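Local coordinates for protein D-glycerate 3-kinase (Cryptococcus neoformans var. grubii serotype A, PDB 6CKG) that probably phosphorylates D-glycerate at its 3-hydroxyl, using ATP as phosphate donor, at residues Trp242-Leu254 with Ser308-Ile320. Sequence-based numbering, arbitrary orientation. Where two conformers were deposited one is given.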
loop_
_atom_site.group_PDB
_atom_site.type_symbol
_atom_site.label_atom_id
_atom_site.label_comp_id
_atom_site.label_asym_id
_atom_site.label_seq_id
_atom_site.Cartn_x
_atom_site.Cartn_y
_atom_site.Cartn_z
ATOM N N TRP A 242 -7.685 6.228 4.482
ATOM C CA TRP A 242 -8.267 4.886 4.409
ATOM C C TRP A 242 -9.775 4.942 4.233
ATOM O O TRP A 242 -10.365 4.104 3.528
ATOM C CB TRP A 242 -7.940 4.082 5.664
ATOM C CG TRP A 242 -6.486 3.787 5.967
ATOM C CD1 TRP A 242 -5.995 3.363 7.187
ATOM C CD2 TRP A 242 -5.343 3.842 5.082
ATOM N NE1 TRP A 242 -4.637 3.164 7.115
ATOM C CE2 TRP A 242 -4.204 3.463 5.851
ATOM C CE3 TRP A 242 -5.161 4.182 3.733
ATOM C CZ2 TRP A 242 -2.928 3.393 5.311
ATOM C CZ3 TRP A 242 -3.878 4.130 3.203
ATOM C CH2 TRP A 242 -2.776 3.747 3.996
ATOM N N ASP A 243 -10.423 5.914 4.878
ATOM C CA ASP A 243 -11.881 5.993 4.844
ATOM C C ASP A 243 -12.432 6.358 3.469
ATOM O O ASP A 243 -13.648 6.301 3.282
ATOM C CB ASP A 243 -12.382 7.008 5.881
ATOM C CG ASP A 243 -12.312 6.472 7.319
ATOM O OD1 ASP A 243 -12.143 5.244 7.517
ATOM O OD2 ASP A 243 -12.420 7.287 8.259
ATOM N N GLN A 244 -11.583 6.769 2.530
ATOM C CA GLN A 244 -11.991 7.044 1.160
ATOM C C GLN A 244 -12.077 5.783 0.312
ATOM O O GLN A 244 -12.594 5.840 -0.809
ATOM C CB GLN A 244 -11.010 8.036 0.540
ATOM C CG GLN A 244 -11.044 9.415 1.196
ATOM C CD GLN A 244 -12.089 10.306 0.553
ATOM O OE1 GLN A 244 -13.287 10.047 0.658
ATOM N NE2 GLN A 244 -11.636 11.340 -0.161
ATOM N N ILE A 245 -11.623 4.652 0.835
ATOM C CA ILE A 245 -11.606 3.386 0.105
ATOM C C ILE A 245 -12.957 2.685 0.240
ATOM O O ILE A 245 -13.496 2.540 1.346
ATOM C CB ILE A 245 -10.467 2.497 0.628
ATOM C CG1 ILE A 245 -9.118 3.203 0.397
ATOM C CG2 ILE A 245 -10.524 1.113 0.011
ATOM C CD1 ILE A 245 -7.898 2.447 0.957
ATOM N N ASP A 246 -13.492 2.206 -0.890
ATOM C CA ASP A 246 -14.801 1.560 -0.935
ATOM C C ASP A 246 -14.729 0.050 -0.747
ATOM O O ASP A 246 -15.596 -0.533 -0.089
ATOM C CB ASP A 246 -15.496 1.852 -2.273
ATOM C CG ASP A 246 -15.708 3.331 -2.512
ATOM O OD1 ASP A 246 -16.160 4.017 -1.582
ATOM O OD2 ASP A 246 -15.412 3.810 -3.625
ATOM N N CYS A 247 -13.739 -0.606 -1.339
ATOM C CA CYS A 247 -13.614 -2.054 -1.229
ATOM C C CYS A 247 -12.128 -2.389 -1.259
ATOM O O CYS A 247 -11.287 -1.524 -1.500
ATOM C CB CYS A 247 -14.409 -2.765 -2.349
ATOM S SG CYS A 247 -13.793 -2.398 -4.018
ATOM N N PHE A 248 -11.795 -3.654 -1.015
ATOM C CA PHE A 248 -10.402 -3.951 -0.698
ATOM C C PHE A 248 -10.009 -5.322 -1.224
ATOM O O PHE A 248 -10.772 -6.291 -1.109
ATOM C CB PHE A 248 -10.172 -3.903 0.828
ATOM C CG PHE A 248 -8.769 -3.485 1.240
ATOM C CD1 PHE A 248 -7.718 -4.385 1.182
ATOM C CD2 PHE A 248 -8.514 -2.196 1.696
ATOM C CE1 PHE A 248 -6.424 -4.021 1.589
ATOM C CE2 PHE A 248 -7.216 -1.814 2.102
ATOM C CZ PHE A 248 -6.176 -2.738 2.052
ATOM N N VAL A 249 -8.793 -5.401 -1.755
ATOM C CA VAL A 249 -8.183 -6.653 -2.197
ATOM C C VAL A 249 -6.861 -6.801 -1.460
ATOM O O VAL A 249 -6.030 -5.886 -1.494
ATOM C CB VAL A 249 -7.951 -6.671 -3.721
ATOM C CG1 VAL A 249 -7.284 -7.987 -4.152
ATOM C CG2 VAL A 249 -9.281 -6.461 -4.479
ATOM N N GLN A 250 -6.654 -7.948 -0.813
ATOM C CA GLN A 250 -5.425 -8.180 -0.063
ATOM C C GLN A 250 -4.750 -9.471 -0.515
ATOM O O GLN A 250 -5.407 -10.500 -0.671
ATOM C CB GLN A 250 -5.699 -8.228 1.451
ATOM C CG GLN A 250 -4.487 -8.670 2.259
ATOM C CD GLN A 250 -4.774 -8.779 3.752
ATOM O OE1 GLN A 250 -5.699 -9.473 4.167
ATOM N NE2 GLN A 250 -3.988 -8.079 4.559
ATOM N N ILE A 251 -3.441 -9.412 -0.736
ATOM C CA ILE A 251 -2.638 -10.601 -0.989
ATOM C C ILE A 251 -1.895 -10.914 0.306
ATOM O O ILE A 251 -1.051 -10.131 0.750
ATOM C CB ILE A 251 -1.660 -10.395 -2.153
ATOM C CG1 ILE A 251 -2.422 -9.977 -3.416
ATOM C CG2 ILE A 251 -0.892 -11.676 -2.405
ATOM C CD1 ILE A 251 -1.527 -9.511 -4.554
ATOM N N GLN A 252 -2.221 -12.047 0.928
ATOM C CA GLN A 252 -1.668 -12.398 2.230
ATOM C C GLN A 252 -0.809 -13.646 2.085
ATOM O O GLN A 252 -1.336 -14.707 1.708
ATOM C CB GLN A 252 -2.790 -12.644 3.238
ATOM C CG GLN A 252 -2.308 -13.013 4.623
ATOM C CD GLN A 252 -3.466 -13.299 5.551
ATOM O OE1 GLN A 252 -4.002 -12.394 6.198
ATOM N NE2 GLN A 252 -3.873 -14.553 5.602
ATOM N N PRO A 253 0.496 -13.592 2.355
ATOM C CA PRO A 253 1.283 -14.828 2.356
ATOM C C PRO A 253 0.817 -15.742 3.477
ATOM O O PRO A 253 0.305 -15.287 4.503
ATOM C CB PRO A 253 2.714 -14.341 2.596
ATOM C CG PRO A 253 2.539 -13.082 3.374
ATOM C CD PRO A 253 1.276 -12.442 2.851
ATOM N N LEU A 254 0.977 -17.050 3.252
ATOM C CA LEU A 254 0.758 -18.025 4.315
ATOM C C LEU A 254 1.581 -17.684 5.541
ATOM O O LEU A 254 1.113 -17.823 6.679
ATOM C CB LEU A 254 1.122 -19.430 3.829
ATOM C CG LEU A 254 0.005 -20.260 3.220
ATOM C CD1 LEU A 254 0.554 -21.559 2.655
ATOM C CD2 LEU A 254 -1.050 -20.527 4.272
ATOM N N SER A 308 -13.975 1.225 6.239
ATOM C CA SER A 308 -14.962 1.607 5.244
ATOM C C SER A 308 -15.237 0.480 4.255
ATOM O O SER A 308 -16.289 0.488 3.608
ATOM C CB SER A 308 -14.507 2.876 4.520
ATOM O OG SER A 308 -13.200 2.706 4.004
ATOM N N TRP A 309 -14.337 -0.502 4.155
ATOM C CA TRP A 309 -14.499 -1.635 3.251
ATOM C C TRP A 309 -14.949 -2.904 3.961
ATOM O O TRP A 309 -14.908 -3.988 3.363
ATOM C CB TRP A 309 -13.189 -1.906 2.508
ATOM C CG TRP A 309 -12.014 -2.116 3.429
ATOM C CD1 TRP A 309 -11.628 -3.285 4.015
ATOM C CD2 TRP A 309 -11.076 -1.122 3.863
ATOM N NE1 TRP A 309 -10.501 -3.086 4.774
ATOM C CE2 TRP A 309 -10.144 -1.765 4.699
ATOM C CE3 TRP A 309 -10.925 0.249 3.604
ATOM C CZ2 TRP A 309 -9.079 -1.083 5.302
ATOM C CZ3 TRP A 309 -9.873 0.925 4.195
ATOM C CH2 TRP A 309 -8.957 0.255 5.031
ATOM N N ARG A 310 -15.343 -2.805 5.227
ATOM C CA ARG A 310 -15.815 -3.974 5.964
ATOM C C ARG A 310 -16.966 -4.633 5.219
ATOM O O ARG A 310 -17.930 -3.965 4.845
ATOM C CB ARG A 310 -16.259 -3.555 7.368
ATOM C CG ARG A 310 -16.926 -4.659 8.191
ATOM C CD ARG A 310 -15.922 -5.736 8.554
ATOM N NE ARG A 310 -16.240 -6.357 9.836
ATOM C CZ ARG A 310 -15.418 -7.166 10.493
ATOM N NH1 ARG A 310 -14.225 -7.452 9.981
ATOM N NH2 ARG A 310 -15.782 -7.674 11.666
ATOM N N GLY A 311 -16.869 -5.950 5.011
ATOM C CA GLY A 311 -17.849 -6.675 4.215
ATOM C C GLY A 311 -17.635 -6.596 2.715
ATOM O O GLY A 311 -18.359 -7.255 1.961
ATOM N N LYS A 312 -16.670 -5.817 2.254
ATOM C CA LYS A 312 -16.400 -5.635 0.834
ATOM C C LYS A 312 -14.930 -5.903 0.539
ATOM O O LYS A 312 -14.290 -5.163 -0.208
ATOM C CB LYS A 312 -16.786 -4.228 0.381
ATOM C CG LYS A 312 -18.262 -3.873 0.556
ATOM C CD LYS A 312 -18.524 -2.404 0.196
ATOM C CE LYS A 312 -18.106 -1.471 1.328
ATOM N NZ LYS A 312 -17.858 -0.025 0.927
ATOM N N GLY A 313 -14.378 -6.959 1.128
ATOM C CA GLY A 313 -12.974 -7.288 0.959
ATOM C C GLY A 313 -12.801 -8.682 0.395
ATOM O O GLY A 313 -13.608 -9.580 0.646
ATOM N N LEU A 314 -11.745 -8.855 -0.393
ATOM C CA LEU A 314 -11.361 -10.139 -0.957
ATOM C C LEU A 314 -9.900 -10.379 -0.624
ATOM O O LEU A 314 -9.043 -9.533 -0.914
ATOM C CB LEU A 314 -11.560 -10.175 -2.473
ATOM C CG LEU A 314 -11.009 -11.386 -3.229
ATOM C CD1 LEU A 314 -11.744 -12.690 -2.818
ATOM C CD2 LEU A 314 -11.115 -11.138 -4.739
ATOM N N ARG A 315 -9.615 -11.525 -0.018
ATOM C CA ARG A 315 -8.258 -11.890 0.366
ATOM C C ARG A 315 -7.815 -13.107 -0.426
ATOM O O ARG A 315 -8.537 -14.108 -0.483
ATOM C CB ARG A 315 -8.163 -12.202 1.863
ATOM C CG ARG A 315 -6.834 -12.865 2.266
ATOM C CD ARG A 315 -6.764 -13.121 3.795
ATOM N NE ARG A 315 -7.033 -11.887 4.531
ATOM C CZ ARG A 315 -8.106 -11.694 5.286
ATOM N NH1 ARG A 315 -9.000 -12.663 5.432
ATOM N NH2 ARG A 315 -8.287 -10.538 5.898
ATOM N N PHE A 316 -6.635 -13.026 -1.024
ATOM C CA PHE A 316 -5.976 -14.181 -1.617
ATOM C C PHE A 316 -4.892 -14.645 -0.662
ATOM O O PHE A 316 -4.049 -13.847 -0.254
ATOM C CB PHE A 316 -5.338 -13.848 -2.967
ATOM C CG PHE A 316 -6.322 -13.427 -4.028
ATOM C CD1 PHE A 316 -7.037 -14.375 -4.745
ATOM C CD2 PHE A 316 -6.502 -12.090 -4.326
ATOM C CE1 PHE A 316 -7.935 -13.987 -5.733
ATOM C CE2 PHE A 316 -7.397 -11.691 -5.307
ATOM C CZ PHE A 316 -8.110 -12.637 -6.016
ATOM N N ILE A 317 -4.916 -15.922 -0.311
ATOM C CA ILE A 317 -3.879 -16.523 0.515
ATOM C C ILE A 317 -2.957 -17.290 -0.417
ATOM O O ILE A 317 -3.414 -18.157 -1.169
ATOM C CB ILE A 317 -4.488 -17.434 1.592
ATOM C CG1 ILE A 317 -5.423 -16.606 2.481
ATOM C CG2 ILE A 317 -3.397 -18.132 2.393
ATOM C CD1 ILE A 317 -6.147 -17.385 3.539
ATOM N N VAL A 318 -1.666 -16.962 -0.398
ATOM C CA VAL A 318 -0.742 -17.496 -1.392
ATOM C C VAL A 318 0.394 -18.253 -0.707
ATOM O O VAL A 318 0.768 -17.965 0.438
ATOM C CB VAL A 318 -0.190 -16.371 -2.296
ATOM C CG1 VAL A 318 -1.324 -15.701 -3.067
ATOM C CG2 VAL A 318 0.561 -15.348 -1.471
ATOM N N ASN A 319 0.943 -19.241 -1.419
ATOM C CA ASN A 319 2.106 -19.962 -0.924
ATOM C C ASN A 319 3.372 -19.248 -1.398
ATOM O O ASN A 319 3.313 -18.175 -2.004
ATOM C CB ASN A 319 2.068 -21.438 -1.343
ATOM C CG ASN A 319 2.069 -21.641 -2.858
ATOM O OD1 ASN A 319 2.397 -20.742 -3.633
ATOM N ND2 ASN A 319 1.704 -22.850 -3.280
ATOM N N ILE A 320 4.536 -19.846 -1.130
ATOM C CA ILE A 320 5.792 -19.166 -1.423
ATOM C C ILE A 320 6.014 -19.039 -2.922
ATOM O O ILE A 320 6.726 -18.130 -3.367
ATOM C CB ILE A 320 6.973 -19.881 -0.736
ATOM C CG1 ILE A 320 8.205 -18.967 -0.728
ATOM C CG2 ILE A 320 7.271 -21.213 -1.418
ATOM C CD1 ILE A 320 9.064 -19.095 0.527
HETATM O O HOH W 1 -11.590 2.859 6.418
#
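Phe248 lies against one face of the Trp309 indole, its CD2 3.4 Å from Trp309 CE2 and its CB over the five-membered ring, with the two ring planes 37° apart. Trp309 CG sits between its own backbone N and carbonyl carbon (chi1 55°), which turns the indole toward residues 242-254; Ile245 CG2 reaches Trp309 CE3 at 3.7 Å, and Trp242 O meets the ring edge near CZ3. This is the tight, buried part. Beside it Ser308 OG donates to Ile245 O at 2.7 Å; on the solvent side of this end, a water joins exposed Asp243 OD1 to Ser308 N.

From Phe248 onward, strands 247-253 and 313-318 run parallel, neighbours in the central mixed sheet, exchanging backbone bonds from Phe248 N–Lys312 O to Leu254 N–Val318 O. On the face shared with Phe248, Gln250 OE1 accepts a hydrogen bond from Arg315 NE at 2.8 Å, lying in the guanidinium plane; Asp303 and Glu328 form salt bridges with the other nitrogens. On the other face Val249 CG1 packs at the Phe316 ring edge. The far end is looser: exposed Leu254 CD2 touches Ile317 CG2 at 3.8 Å.

The chemistry implies a seam whose backbone ladder sets the register, while two carboxylates balance the charge of the buried Arg315 guanidinium and, with Gln250, fix its orientation.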